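Designed helical repeat protein (Synthetic construct, PDB 5CWM) has no known natural function, being a computationally designed protein built to fold into a tandem array of repeated helices. Local coordinates at residues Leu64-Leu78 with Arg122-Arg136. Numbering follows the deposited sequence. Where two conformers were deposited one is given.
Sequences LRAVELVVRVAELLL and RAVELVVRVAELLLR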
loop_
_atom_site.group_PDB
_atom_site.type_symbol
_atom_site.label_atom_id
_atom_site.label_comp_id
_atom_site.label_asym_id
_atom_site.label_seq_id
_atom_site.Cartn_x
_atom_site.Cartn_y
_atom_site.Cartn_z
ATOM N N LEU A 64 -11.321 1.575 0.301
ATOM C CA LEU A 64 -10.237 0.717 0.763
ATOM C C LEU A 64 -10.099 -0.522 -0.113
ATOM O O LEU A 64 -8.994 -0.880 -0.528
ATOM C CB LEU A 64 -10.464 0.307 2.218
ATOM C CG LEU A 64 -9.429 -0.640 2.827
ATOM C CD1 LEU A 64 -8.059 0.018 2.876
ATOM C CD2 LEU A 64 -9.866 -1.086 4.213
ATOM N N ARG A 65 -11.228 -1.170 -0.390
ATOM C CA ARG A 65 -11.238 -2.350 -1.248
ATOM C C ARG A 65 -10.679 -2.017 -2.630
ATOM O O ARG A 65 -9.875 -2.768 -3.187
ATOM C CB ARG A 65 -12.655 -2.914 -1.375
ATOM C CG ARG A 65 -12.758 -4.400 -1.070
ATOM C CD ARG A 65 -11.766 -5.203 -1.896
ATOM N NE ARG A 65 -11.732 -6.608 -1.502
ATOM C CZ ARG A 65 -10.812 -7.475 -1.912
ATOM N NH1 ARG A 65 -10.857 -8.735 -1.504
ATOM N NH2 ARG A 65 -9.843 -7.080 -2.727
ATOM N N ALA A 66 -11.102 -0.877 -3.169
ATOM C CA ALA A 66 -10.644 -0.432 -4.480
ATOM C C ALA A 66 -9.132 -0.225 -4.507
ATOM O O ALA A 66 -8.451 -0.674 -5.432
ATOM C CB ALA A 66 -11.359 0.850 -4.881
ATOM N N VAL A 67 -8.611 0.449 -3.487
ATOM C CA VAL A 67 -7.191 0.776 -3.451
ATOM C C VAL A 67 -6.323 -0.458 -3.202
ATOM O O VAL A 67 -5.243 -0.586 -3.779
ATOM C CB VAL A 67 -6.896 1.849 -2.384
ATOM C CG1 VAL A 67 -5.402 2.095 -2.261
ATOM C CG2 VAL A 67 -7.606 3.137 -2.748
ATOM N N GLU A 68 -6.792 -1.379 -2.363
ATOM C CA GLU A 68 -6.034 -2.609 -2.150
ATOM C C GLU A 68 -6.120 -3.491 -3.396
ATOM O O GLU A 68 -5.226 -4.302 -3.657
ATOM C CB GLU A 68 -6.522 -3.354 -0.903
ATOM C CG GLU A 68 -7.941 -3.880 -0.968
ATOM C CD GLU A 68 -8.440 -4.354 0.385
ATOM O OE1 GLU A 68 -7.729 -4.145 1.390
ATOM O OE2 GLU A 68 -9.544 -4.935 0.446
ATOM N N LEU A 69 -7.186 -3.317 -4.174
ATOM C CA LEU A 69 -7.264 -3.948 -5.489
ATOM C C LEU A 69 -6.229 -3.334 -6.429
ATOM O O LEU A 69 -5.628 -4.033 -7.247
ATOM C CB LEU A 69 -8.670 -3.815 -6.081
ATOM C CG LEU A 69 -9.706 -4.841 -5.616
ATOM C CD1 LEU A 69 -11.068 -4.544 -6.221
ATOM C CD2 LEU A 69 -9.255 -6.251 -5.969
ATOM N N VAL A 70 -6.025 -2.025 -6.306
ATOM C CA VAL A 70 -4.993 -1.338 -7.079
ATOM C C VAL A 70 -3.612 -1.880 -6.713
ATOM O O VAL A 70 -2.772 -2.103 -7.584
ATOM C CB VAL A 70 -5.031 0.191 -6.854
ATOM C CG1 VAL A 70 -3.807 0.859 -7.460
ATOM C CG2 VAL A 70 -6.305 0.781 -7.436
ATOM N N VAL A 71 -3.392 -2.102 -5.420
ATOM C CA VAL A 71 -2.149 -2.696 -4.936
ATOM C C VAL A 71 -1.962 -4.099 -5.510
ATOM O O VAL A 71 -0.867 -4.465 -5.949
ATOM C CB VAL A 71 -2.119 -2.758 -3.394
ATOM C CG1 VAL A 71 -0.886 -3.506 -2.909
ATOM C CG2 VAL A 71 -2.161 -1.354 -2.811
ATOM N N ARG A 72 -3.043 -4.875 -5.501
ATOM C CA ARG A 72 -3.066 -6.194 -6.126
ATOM C C ARG A 72 -2.588 -6.114 -7.576
ATOM O O ARG A 72 -1.705 -6.870 -8.006
ATOM C CB ARG A 72 -4.477 -6.781 -6.061
ATOM C CG ARG A 72 -4.653 -8.098 -6.790
ATOM C CD ARG A 72 -4.499 -9.272 -5.846
ATOM N NE ARG A 72 -4.792 -10.545 -6.498
ATOM C CZ ARG A 72 -6.000 -11.098 -6.546
ATOM N NH1 ARG A 72 -7.033 -10.490 -5.979
ATOM N NH2 ARG A 72 -6.176 -12.260 -7.161
ATOM N N VAL A 73 -3.177 -5.179 -8.315
ATOM C CA VAL A 73 -2.813 -4.945 -9.707
ATOM C C VAL A 73 -1.332 -4.603 -9.837
ATOM O O VAL A 73 -0.659 -5.076 -10.747
ATOM C CB VAL A 73 -3.659 -3.811 -10.328
ATOM C CG1 VAL A 73 -3.107 -3.406 -11.685
ATOM C CG2 VAL A 73 -5.114 -4.236 -10.445
ATOM N N ALA A 74 -0.828 -3.792 -8.913
ATOM C CA ALA A 74 0.573 -3.385 -8.929
ATOM C C ALA A 74 1.508 -4.580 -8.746
ATOM O O ALA A 74 2.475 -4.743 -9.498
ATOM C CB ALA A 74 0.831 -2.341 -7.855
ATOM N N GLU A 75 1.220 -5.409 -7.744
ATOM C CA GLU A 75 1.989 -6.630 -7.517
ATOM C C GLU A 75 1.965 -7.506 -8.763
ATOM O O GLU A 75 2.992 -8.063 -9.178
ATOM C CB GLU A 75 1.437 -7.410 -6.319
ATOM C CG GLU A 75 1.502 -6.666 -4.995
ATOM C CD GLU A 75 0.890 -7.458 -3.852
ATOM O OE1 GLU A 75 0.265 -8.506 -4.121
ATOM O OE2 GLU A 75 1.034 -7.034 -2.686
ATOM N N LEU A 76 0.781 -7.616 -9.361
ATOM C CA LEU A 76 0.614 -8.390 -10.584
ATOM C C LEU A 76 1.507 -7.852 -11.699
ATOM O O LEU A 76 2.099 -8.619 -12.454
ATOM C CB LEU A 76 -0.850 -8.381 -11.026
ATOM C CG LEU A 76 -1.166 -9.120 -12.327
ATOM C CD1 LEU A 76 -0.650 -10.550 -12.274
ATOM C CD2 LEU A 76 -2.661 -9.094 -12.600
ATOM N N LEU A 77 1.607 -6.530 -11.786
ATOM C CA LEU A 77 2.428 -5.888 -12.804
ATOM C C LEU A 77 3.907 -6.102 -12.523
ATOM O O LEU A 77 4.717 -6.139 -13.445
ATOM C CB LEU A 77 2.115 -4.392 -12.886
ATOM C CG LEU A 77 0.727 -4.038 -13.422
ATOM C CD1 LEU A 77 0.603 -2.545 -13.660
ATOM C CD2 LEU A 77 0.433 -4.814 -14.691
ATOM N N LEU A 78 4.258 -6.236 -11.248
ATOM C CA LEU A 78 5.629 -6.571 -10.883
ATOM C C LEU A 78 5.961 -7.993 -11.329
ATOM O O LEU A 78 7.045 -8.256 -11.855
ATOM C CB LEU A 78 5.850 -6.420 -9.375
ATOM C CG LEU A 78 7.203 -6.905 -8.843
ATOM C CD1 LEU A 78 8.354 -6.220 -9.565
ATOM C CD2 LEU A 78 7.305 -6.685 -7.344
ATOM N N ARG A 122 -6.225 0.092 8.356
ATOM C CA ARG A 122 -6.017 -0.787 7.210
ATOM C C ARG A 122 -5.406 -0.028 6.037
ATOM O O ARG A 122 -4.664 -0.594 5.235
ATOM C CB ARG A 122 -7.333 -1.438 6.785
ATOM C CG ARG A 122 -7.915 -2.401 7.808
ATOM C CD ARG A 122 -6.947 -3.533 8.113
ATOM N NE ARG A 122 -6.365 -4.096 6.898
ATOM C CZ ARG A 122 -6.969 -4.991 6.123
ATOM N NH1 ARG A 122 -8.182 -5.427 6.431
ATOM N NH2 ARG A 122 -6.360 -5.446 5.036
ATOM N N ALA A 123 -5.724 1.260 5.944
ATOM C CA ALA A 123 -5.172 2.110 4.899
ATOM C C ALA A 123 -3.677 2.298 5.112
ATOM O O ALA A 123 -2.897 2.217 4.166
ATOM C CB ALA A 123 -5.883 3.456 4.866
ATOM N N VAL A 124 -3.279 2.543 6.358
ATOM C CA VAL A 124 -1.862 2.684 6.680
ATOM C C VAL A 124 -1.116 1.374 6.442
ATOM O O VAL A 124 -0.015 1.372 5.883
ATOM C CB VAL A 124 -1.647 3.130 8.135
ATOM C CG1 VAL A 124 -0.164 3.314 8.419
ATOM C CG2 VAL A 124 -2.383 4.417 8.395
ATOM N N GLU A 125 -1.721 0.264 6.863
ATOM C CA GLU A 125 -1.157 -1.057 6.593
ATOM C C GLU A 125 -0.958 -1.242 5.093
ATOM O O GLU A 125 0.035 -1.823 4.646
ATOM C CB GLU A 125 -2.064 -2.165 7.137
ATOM C CG GLU A 125 -2.198 -2.192 8.649
ATOM C CD GLU A 125 -3.010 -3.375 9.138
ATOM O OE1 GLU A 125 -3.290 -4.283 8.327
ATOM O OE2 GLU A 125 -3.370 -3.399 10.335
ATOM N N LEU A 126 -1.912 -0.731 4.324
ATOM C CA LEU A 126 -1.857 -0.816 2.874
ATOM C C LEU A 126 -0.710 0.024 2.332
ATOM O O LEU A 126 -0.046 -0.372 1.377
ATOM C CB LEU A 126 -3.183 -0.365 2.265
ATOM C CG LEU A 126 -3.407 -0.719 0.797
ATOM C CD1 LEU A 126 -3.212 -2.210 0.574
ATOM C CD2 LEU A 126 -4.799 -0.293 0.375
ATOM N N VAL A 127 -0.476 1.180 2.947
ATOM C CA VAL A 127 0.643 2.033 2.559
ATOM C C VAL A 127 1.960 1.316 2.845
ATOM O O VAL A 127 2.922 1.435 2.086
ATOM C CB VAL A 127 0.620 3.393 3.296
ATOM C CG1 VAL A 127 1.782 4.263 2.846
ATOM C CG2 VAL A 127 -0.690 4.113 3.044
ATOM N N VAL A 128 1.991 0.564 3.941
ATOM C CA VAL A 128 3.160 -0.241 4.277
ATOM C C VAL A 128 3.384 -1.324 3.227
ATOM O O VAL A 128 4.515 -1.548 2.785
ATOM C CB VAL A 128 3.019 -0.887 5.667
ATOM C CG1 VAL A 128 4.163 -1.857 5.928
ATOM C CG2 VAL A 128 2.975 0.185 6.736
ATOM N N ARG A 129 2.305 -1.989 2.825
ATOM C CA ARG A 129 2.383 -2.984 1.760
ATOM C C ARG A 129 2.919 -2.363 0.474
ATOM O O ARG A 129 3.703 -2.980 -0.248
ATOM C CB ARG A 129 1.015 -3.619 1.502
ATOM C CG ARG A 129 0.590 -4.641 2.542
ATOM C CD ARG A 129 -0.162 -5.790 1.889
ATOM N NE ARG A 129 -1.336 -5.332 1.150
ATOM C CZ ARG A 129 -1.893 -5.999 0.144
ATOM N NH1 ARG A 129 -1.377 -7.154 -0.251
ATOM N NH2 ARG A 129 -2.960 -5.508 -0.471
ATOM N N VAL A 130 2.487 -1.136 0.195
ATOM C CA VAL A 130 2.966 -0.394 -0.965
ATOM C C VAL A 130 4.459 -0.116 -0.838
ATOM O O VAL A 130 5.195 -0.190 -1.817
ATOM C CB VAL A 130 2.198 0.935 -1.144
ATOM C CG1 VAL A 130 2.856 1.804 -2.205
ATOM C CG2 VAL A 130 0.749 0.661 -1.509
ATOM N N ALA A 131 4.904 0.190 0.377
ATOM C CA ALA A 131 6.317 0.449 0.630
ATOM C C ALA A 131 7.154 -0.802 0.378
ATOM O O ALA A 131 8.211 -0.739 -0.258
ATOM C CB ALA A 131 6.519 0.946 2.054
ATOM N N GLU A 132 6.673 -1.938 0.875
ATOM C CA GLU A 132 7.349 -3.215 0.667
ATOM C C GLU A 132 7.401 -3.564 -0.818
ATOM O O GLU A 132 8.417 -4.050 -1.324
ATOM C CB GLU A 132 6.644 -4.324 1.448
ATOM C CG GLU A 132 6.567 -4.073 2.945
ATOM C CD GLU A 132 5.716 -5.099 3.666
ATOM O OE1 GLU A 132 5.086 -5.935 2.985
ATOM O OE2 GLU A 132 5.675 -5.068 4.915
ATOM N N LEU A 133 6.297 -3.303 -1.511
ATOM C CA LEU A 133 6.216 -3.541 -2.945
ATOM C C LEU A 133 7.240 -2.695 -3.695
ATOM O O LEU A 133 7.942 -3.189 -4.576
ATOM C CB LEU A 133 4.806 -3.244 -3.453
ATOM C CG LEU A 133 4.520 -3.595 -4.911
ATOM C CD1 LEU A 133 4.841 -5.055 -5.179
ATOM C CD2 LEU A 133 3.070 -3.298 -5.236
ATOM N N LEU A 134 7.324 -1.421 -3.325
ATOM C CA LEU A 134 8.301 -0.505 -3.898
ATOM C C LEU A 134 9.714 -0.982 -3.607
ATOM O O LEU A 134 10.629 -0.761 -4.397
ATOM C CB LEU A 134 8.104 0.911 -3.352
ATOM C CG LEU A 134 6.869 1.678 -3.827
ATOM C CD1 LEU A 134 6.715 2.981 -3.059
ATOM C CD2 LEU A 134 6.955 1.944 -5.317
ATOM N N LEU A 135 9.883 -1.637 -2.462
ATOM C CA LEU A 135 11.176 -2.198 -2.099
ATOM C C LEU A 135 11.522 -3.361 -3.025
ATOM O O LEU A 135 12.671 -3.511 -3.444
ATOM C CB LEU A 135 11.178 -2.652 -0.639
ATOM C CG LEU A 135 12.542 -2.969 -0.027
ATOM C CD1 LEU A 135 13.409 -1.720 0.015
ATOM C CD2 LEU A 135 12.383 -3.566 1.363
ATOM N N ARG A 136 10.520 -4.179 -3.339
ATOM C CA ARG A 136 10.704 -5.303 -4.254
ATOM C C ARG A 136 11.053 -4.810 -5.655
ATOM O O ARG A 136 11.953 -5.343 -6.309
ATOM C CB ARG A 136 9.445 -6.174 -4.304
ATOM C CG ARG A 136 9.020 -6.747 -2.961
ATOM C CD ARG A 136 7.826 -7.680 -3.111
ATOM N NE ARG A 136 7.339 -8.161 -1.820
ATOM C CZ ARG A 136 6.288 -7.657 -1.182
ATOM N NH1 ARG A 136 5.601 -6.657 -1.716
ATOM N NH2 ARG A 136 5.918 -8.156 -0.010
#
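L126 and L133, seven residues apart on segment 122-136, enter successive holes of segment 64-78 as knobs. L126 sits among L64, V67, E68 and V71: its CD2 meets V67 CG1 at 3.6 Å, while its CD1 lies 3.6 Å from V71 CG2, the two side chains running antiparallel. L133 repeats the arrangement among V71, A74, E75 and L78, with CD2 on A74 CB (3.6 Å) and CD1 on L78 CD2 (3.7 Å). With CG anti to the backbone N, both methyls of each leucine reach the facing helix. Between the knobs, V71 CG2 also touches V130 CG2. The short segments run nearly parallel, 11° apart, with axes 10.6 Å apart at closest approach, consistent with both holes having the same i, i+3, i+4, i+7 spacing.

The polar flank is looser: no hydrogen bond crosses the interface, E68, E75 and R129 are partly exposed, and R122 is exposed. R129, bent at chi2 and chi3, lays one guanidinium face over V71 CG1 and forms a salt bridge from NH1 to E75 OE2 (3.4 Å). That oxygen is far from the plane of the guanidinium and the carboxylate is turned 79° to it, so charge attraction rather than a directed N-H bond joins them. E68 OE1 and R122 NH2 stand 4.1 Å apart.

The pair joins helices 60-84 and 117-141, near the centre of the chain. Helix 87-114 touches both, through V67 on V107 and V124 on L108; helix 3-27 packs against L69 and L76, and helix 174-198 against V124 and V128, continuing the array.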